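GDSL-like Lipase (Parabacteroides distasonis, PDB 3P94) probably hydrolyses ester bonds as a serine hydrolase of the SGNH superfamily, possibly acting as a lysophospholipase on lipid substrates. Local coordinates at residues A[162-167]-A[188-193]; A[120-125]-A[141-146]. All coordinates share one frame; numbering follows the deposited sequence.

Overall arrangement
Both contacts belong to the flavodoxin-like fold of the SGNH hydrolases, a parallel sheet with helices packed around it, and they follow one another along the chain: contact 2 is complete before contact 1 begins. In contact 2 the loop after strand 116-120 meets helix 137-153; in contact 1 the short helix 161-165, reached through strand 157-159, meets helix 185-202. Their centres lie about 13 Å apart, and His162 joins them, its backbone N lying 2.9 Å from Ser121 OG, a probable hydrogen bond. Asp179 and His182, which with Ser31 have the geometry of a probable catalytic triad, lie on the chain between the two segments of contact 1.

Contact 1. Residues A[162-167]-A[188-193]; sequences HSAMKD and YKIMEK
Met165 and Met191, both selenomethionines, make the tight, buried part of this helix-to-helix contact: Met165 SE lies 3.7 Å from Met191 CG. The two side chains cross at about a right angle, each bent at its third torsion (chi3 83° for Met165, 70° for Met191), and that bend brings Met165 CE to 4.2 Å from Met191 SE. Leu172 and Leu176 also pack on Met165, while Trp36 touches Met191.

Toward solvent the contact is looser, with Ile190 partly exposed and Ala164 exposed. Ile190 uses its CG2 branch, which stands anti to the backbone N, to reach Met165 CG at 3.9 Å, the two side chains running past each other in opposite directions. The same methyl meets Ala164 CB at 4.1 Å, and Ile190 packs on Leu176 as well. The CA atoms of Ala164 and Ile190 are 7.6 Å apart, the nearest backbone approach of 162-167 to 188-193.

Polar groups of helix 185-202 are engaged away from helix 161-165: Lys189 NZ forms a salt bridge with Glu192 OE1 at 2.9 Å, approaching on the syn side of the carboxylate, and these two residues have further salt bridges to Asp40 and Arg46 respectively. With 185 Å² buried and no hydrogen bond across it, no directional bond sets how the two helices lie against each other; their placement here depends on the fit of the selenomethionines and Ile190.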
loop_
_atom_site.group_PDB
_atom_site.type_symbol
_atom_site.label_atom_id
_atom_site.label_comp_id
_atom_site.label_asym_id
_atom_site.label_seq_id
_atom_site.Cartn_x
_atom_site.Cartn_y
_atom_site.Cartn_z
ATOM N N HIS A 162 4.054 7.357 8.300
ATOM C CA HIS A 162 3.174 8.376 8.884
ATOM C C HIS A 162 3.893 9.293 9.884
ATOM O O HIS A 162 3.819 10.512 9.718
ATOM C CB HIS A 162 1.940 7.710 9.544
ATOM C CG HIS A 162 0.850 8.683 9.893
ATOM N ND1 HIS A 162 0.944 9.510 11.000
ATOM C CD2 HIS A 162 -0.325 8.933 9.262
ATOM C CE1 HIS A 162 -0.164 10.241 11.003
ATOM N NE2 HIS A 162 -0.962 9.926 9.985
ATOM N N SER A 163 4.592 8.736 10.900
ATOM C CA SER A 163 5.295 9.560 11.889
ATOM C C SER A 163 6.423 10.397 11.263
ATOM O O SER A 163 6.682 11.520 11.716
ATOM C CB SER A 163 5.856 8.698 13.013
ATOM O OG SER A 163 4.803 8.020 13.679
ATOM N N ALA A 164 7.073 9.858 10.219
ATOM C CA ALA A 164 8.174 10.520 9.517
ATOM C C ALA A 164 7.712 11.643 8.578
ATOM O O ALA A 164 8.523 12.497 8.213
ATOM C CB ALA A 164 8.955 9.495 8.714
HETATM N N MSE A 165 6.438 11.632 8.154
HETATM C CA MSE A 165 5.968 12.601 7.157
HETATM C C MSE A 165 4.865 13.565 7.628
HETATM O O MSE A 165 4.622 14.563 6.941
HETATM C CB MSE A 165 5.441 11.835 5.926
HETATM C CG MSE A 165 6.497 10.968 5.254
HETATM SE SE MSE A 165 5.713 9.750 3.961
HETATM C CE MSE A 165 5.613 10.983 2.455
ATOM N N LYS A 166 4.178 13.275 8.752
ATOM C CA LYS A 166 3.041 14.101 9.196
ATOM C C LYS A 166 3.436 15.525 9.609
ATOM O O LYS A 166 4.548 15.751 10.076
ATOM C CB LYS A 166 2.287 13.420 10.356
ATOM C CG LYS A 166 3.106 13.244 11.638
ATOM C CD LYS A 166 2.341 12.510 12.712
ATOM C CE LYS A 166 3.155 12.395 13.976
ATOM N NZ LYS A 166 2.415 11.645 15.029
ATOM N N ASP A 167 2.499 16.481 9.424
ATOM C CA ASP A 167 2.631 17.863 9.888
ATOM C C ASP A 167 1.788 17.988 11.169
ATOM O O ASP A 167 1.284 16.967 11.661
ATOM C CB ASP A 167 2.240 18.893 8.799
ATOM C CG ASP A 167 0.821 18.800 8.257
ATOM O OD1 ASP A 167 -0.028 18.141 8.903
ATOM O OD2 ASP A 167 0.552 19.407 7.204
ATOM N N TYR A 188 8.703 10.506 -1.593
ATOM C CA TYR A 188 9.103 9.144 -1.980
ATOM C C TYR A 188 10.502 8.796 -1.482
ATOM O O TYR A 188 10.748 7.633 -1.173
ATOM C CB TYR A 188 9.023 8.944 -3.499
ATOM C CG TYR A 188 7.617 8.667 -3.987
ATOM C CD1 TYR A 188 6.901 7.565 -3.523
ATOM C CD2 TYR A 188 6.989 9.523 -4.883
ATOM C CE1 TYR A 188 5.603 7.309 -3.958
ATOM C CE2 TYR A 188 5.691 9.275 -5.333
ATOM C CZ TYR A 188 5.005 8.165 -4.868
ATOM O OH TYR A 188 3.725 7.927 -5.306
ATOM N N LYS A 189 11.409 9.789 -1.400
ATOM C CA LYS A 189 12.773 9.569 -0.918
ATOM C C LYS A 189 12.775 9.282 0.592
ATOM O O LYS A 189 13.558 8.435 1.042
ATOM C CB LYS A 189 13.692 10.749 -1.291
ATOM C CG LYS A 189 14.057 10.787 -2.790
ATOM C CD LYS A 189 15.110 9.727 -3.165
ATOM C CE LYS A 189 15.084 9.327 -4.618
ATOM N NZ LYS A 189 16.013 8.195 -4.873
ATOM N N ILE A 190 11.866 9.930 1.366
ATOM C CA ILE A 190 11.708 9.640 2.808
ATOM C C ILE A 190 11.234 8.183 2.937
ATOM O O ILE A 190 11.798 7.398 3.699
ATOM C CB ILE A 190 10.724 10.638 3.515
ATOM C CG1 ILE A 190 11.356 12.038 3.659
ATOM C CG2 ILE A 190 10.240 10.098 4.894
ATOM C CD1 ILE A 190 10.405 13.123 4.031
HETATM N N MSE A 191 10.215 7.831 2.157
HETATM C CA MSE A 191 9.636 6.491 2.140
HETATM C C MSE A 191 10.654 5.422 1.748
HETATM O O MSE A 191 10.723 4.384 2.415
HETATM C CB MSE A 191 8.440 6.442 1.190
HETATM C CG MSE A 191 7.240 7.225 1.702
HETATM SE SE MSE A 191 5.957 7.463 0.281
HETATM C CE MSE A 191 5.339 5.684 0.097
ATOM N N GLU A 192 11.449 5.673 0.686
ATOM C CA GLU A 192 12.470 4.762 0.181
ATOM C C GLU A 192 13.452 4.354 1.295
ATOM O O GLU A 192 13.701 3.161 1.450
ATOM C CB GLU A 192 13.214 5.400 -1.005
ATOM C CG GLU A 192 14.414 4.603 -1.500
ATOM C CD GLU A 192 15.167 5.181 -2.684
ATOM O OE1 GLU A 192 14.688 6.166 -3.293
ATOM O OE2 GLU A 192 16.238 4.627 -3.014
ATOM N N LYS A 193 13.974 5.331 2.069
ATOM C CA LYS A 193 14.926 5.099 3.154
ATOM C C LYS A 193 14.333 4.185 4.226
ATOM O O LYS A 193 14.981 3.220 4.614
ATOM C CB LYS A 193 15.386 6.442 3.764
ATOM C CG LYS A 193 16.505 6.307 4.788
ATOM C CD LYS A 193 16.912 7.654 5.333
#

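Contact 2. Residues A[120-125]-A[141-146]; sequences CSVLPA and IQLNKW
Ser121 and Asn144 mark the nearest backbone approach, their CA atoms 5.5 Å apart, where the extended chain 120-125 passes a turn of helix 137-153. From Ser121 to Pro124 the phi and psi values keep to an extended, polyproline-II-like course that leaves the N and O of Val122 available to a side chain.

Asn144 takes up both. Its CG stands anti to the carbonyl carbon, beside the backbone N (chi1 -76°), which directs the carboxamide at Val122. OD1 of Asn144 accepts from Val122 N at 2.7 Å, with an N-H...O angle of 151° and the donor tilted from the carbonyl plane. Its ND2 donates to Val122 O at 3.0 Å, a nearly straight bond (175°) that meets a lone pair in the carbonyl plane and lies in the plane of the amide itself. The carboxamide thus stands in for a neighbouring strand's N-H and C=O where the chain has left the sheet, and the two bonds fix its rotation. Ser121 CB packs beside it, 3.7 Å from Asn144 ND2. A leucine in place of Asn144 would probably leave Val122 N and O without these partners in a buried setting and let the loop shift from the helix.

Val122 CG2 adds an apolar contact to Leu143 CD2 at 3.9 Å, the side chains crossing at about a right angle.

All four touching residues are buried. The loop lies between helix 137-153, strand 157-159, whose Tyr158 packs on both Ser121 and Asn144, and helix 161-165, to which Ser121 OG is hydrogen-bonded, while Leu143 carries the packing of helix 137-153 on to Val99 of helix 96-112.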
loop_
_atom_site.group_PDB
_atom_site.type_symbol
_atom_site.label_atom_id
_atom_site.label_comp_id
_atom_site.label_asym_id
_atom_site.label_seq_id
_atom_site.Cartn_x
_atom_site.Cartn_y
_atom_site.Cartn_z
ATOM N N CYS A 120 2.600 -1.272 5.870
ATOM C CA CYS A 120 2.961 0.143 5.892
ATOM C C CYS A 120 1.851 0.955 6.504
ATOM O O CYS A 120 0.681 0.742 6.189
ATOM C CB CYS A 120 3.274 0.652 4.488
ATOM S SG CYS A 120 4.628 -0.218 3.665
ATOM N N SER A 121 2.233 1.964 7.297
ATOM C CA SER A 121 1.304 2.940 7.850
ATOM C C SER A 121 0.657 3.676 6.707
ATOM O O SER A 121 1.368 4.087 5.784
ATOM C CB SER A 121 2.067 3.948 8.708
ATOM O OG SER A 121 2.922 4.736 7.892
ATOM N N VAL A 122 -0.665 3.870 6.761
ATOM C CA VAL A 122 -1.361 4.684 5.765
ATOM C C VAL A 122 -0.764 6.091 5.916
ATOM O O VAL A 122 -0.514 6.534 7.047
ATOM C CB VAL A 122 -2.907 4.636 5.948
ATOM C CG1 VAL A 122 -3.615 5.569 4.967
ATOM C CG2 VAL A 122 -3.432 3.208 5.792
ATOM N N LEU A 123 -0.446 6.749 4.787
ATOM C CA LEU A 123 0.166 8.074 4.820
ATOM C C LEU A 123 -0.782 9.123 5.440
ATOM O O LEU A 123 -2.011 8.980 5.354
ATOM C CB LEU A 123 0.589 8.509 3.412
ATOM C CG LEU A 123 2.057 8.301 3.022
ATOM C CD1 LEU A 123 2.491 6.851 3.168
ATOM C CD2 LEU A 123 2.317 8.766 1.602
ATOM N N PRO A 124 -0.221 10.190 6.059
ATOM C CA PRO A 124 -1.082 11.269 6.572
ATOM C C PRO A 124 -1.882 11.908 5.430
ATOM O O PRO A 124 -1.407 11.965 4.296
ATOM C CB PRO A 124 -0.087 12.274 7.164
ATOM C CG PRO A 124 1.193 11.558 7.285
ATOM C CD PRO A 124 1.211 10.519 6.231
ATOM N N ALA A 125 -3.120 12.305 5.718
ATOM C CA ALA A 125 -4.003 12.991 4.778
ATOM C C ALA A 125 -4.972 13.832 5.572
ATOM O O ALA A 125 -5.678 13.308 6.432
ATOM C CB ALA A 125 -4.744 12.011 3.883
ATOM N N ILE A 141 -5.168 7.637 11.392
ATOM C CA ILE A 141 -4.517 7.345 12.671
ATOM C C ILE A 141 -5.167 6.110 13.322
ATOM O O ILE A 141 -4.430 5.255 13.803
ATOM C CB ILE A 141 -4.504 8.601 13.605
ATOM C CG1 ILE A 141 -3.448 9.619 13.097
ATOM C CG2 ILE A 141 -4.239 8.238 15.080
ATOM C CD1 ILE A 141 -3.731 11.038 13.456
ATOM N N GLN A 142 -6.519 6.003 13.305
ATOM C CA GLN A 142 -7.216 4.855 13.902
ATOM C C GLN A 142 -6.855 3.549 13.174
ATOM O O GLN A 142 -6.514 2.554 13.826
ATOM C CB GLN A 142 -8.744 5.056 13.927
ATOM C CG GLN A 142 -9.523 3.854 14.509
ATOM C CD GLN A 142 -9.186 3.585 15.956
ATOM O OE1 GLN A 142 -9.737 4.198 16.854
ATOM N NE2 GLN A 142 -8.257 2.676 16.217
ATOM N N LEU A 143 -6.913 3.567 11.835
ATOM C CA LEU A 143 -6.570 2.401 11.017
ATOM C C LEU A 143 -5.124 1.978 11.278
ATOM O O LEU A 143 -4.886 0.786 11.446
ATOM C CB LEU A 143 -6.802 2.683 9.518
ATOM C CG LEU A 143 -6.496 1.529 8.520
ATOM C CD1 LEU A 143 -7.239 0.211 8.888
ATOM C CD2 LEU A 143 -6.878 1.936 7.120
ATOM N N ASN A 144 -4.179 2.946 11.352
ATOM C CA ASN A 144 -2.762 2.660 11.602
ATOM C C ASN A 144 -2.535 2.033 12.970
ATOM O O ASN A 144 -1.654 1.192 13.096
ATOM C CB ASN A 144 -1.907 3.911 11.449
ATOM C CG ASN A 144 -1.665 4.297 10.011
ATOM O OD1 ASN A 144 -1.915 3.510 9.092
ATOM N ND2 ASN A 144 -1.148 5.503 9.784
ATOM N N LYS A 145 -3.352 2.412 13.978
ATOM C CA LYS A 145 -3.274 1.856 15.325
ATOM C C LYS A 145 -3.582 0.364 15.270
ATOM O O LYS A 145 -2.864 -0.433 15.876
ATOM C CB LYS A 145 -4.244 2.594 16.268
ATOM C CG LYS A 145 -3.907 2.434 17.725
ATOM C CD LYS A 145 -5.027 2.947 18.615
ATOM C CE LYS A 145 -4.786 2.556 20.058
ATOM N NZ LYS A 145 -5.989 2.791 20.898
ATOM N N TRP A 146 -4.635 -0.006 14.513
ATOM C CA TRP A 146 -5.062 -1.398 14.323
ATOM C C TRP A 146 -4.024 -2.198 13.541
ATOM O O TRP A 146 -3.708 -3.325 13.943
ATOM C CB TRP A 146 -6.416 -1.461 13.613
ATOM C CG TRP A 146 -7.565 -0.964 14.440
ATOM C CD1 TRP A 146 -7.656 -0.937 15.805
ATOM C CD2 TRP A 146 -8.802 -0.442 13.945
ATOM N NE1 TRP A 146 -8.875 -0.446 16.188
ATOM C CE2 TRP A 146 -9.599 -0.123 15.063
ATOM C CE3 TRP A 146 -9.316 -0.217 12.659
ATOM C CZ2 TRP A 146 -10.886 0.407 14.935
ATOM C CZ3 TRP A 146 -10.592 0.302 12.534
ATOM C CH2 TRP A 146 -11.371 0.584 13.661
#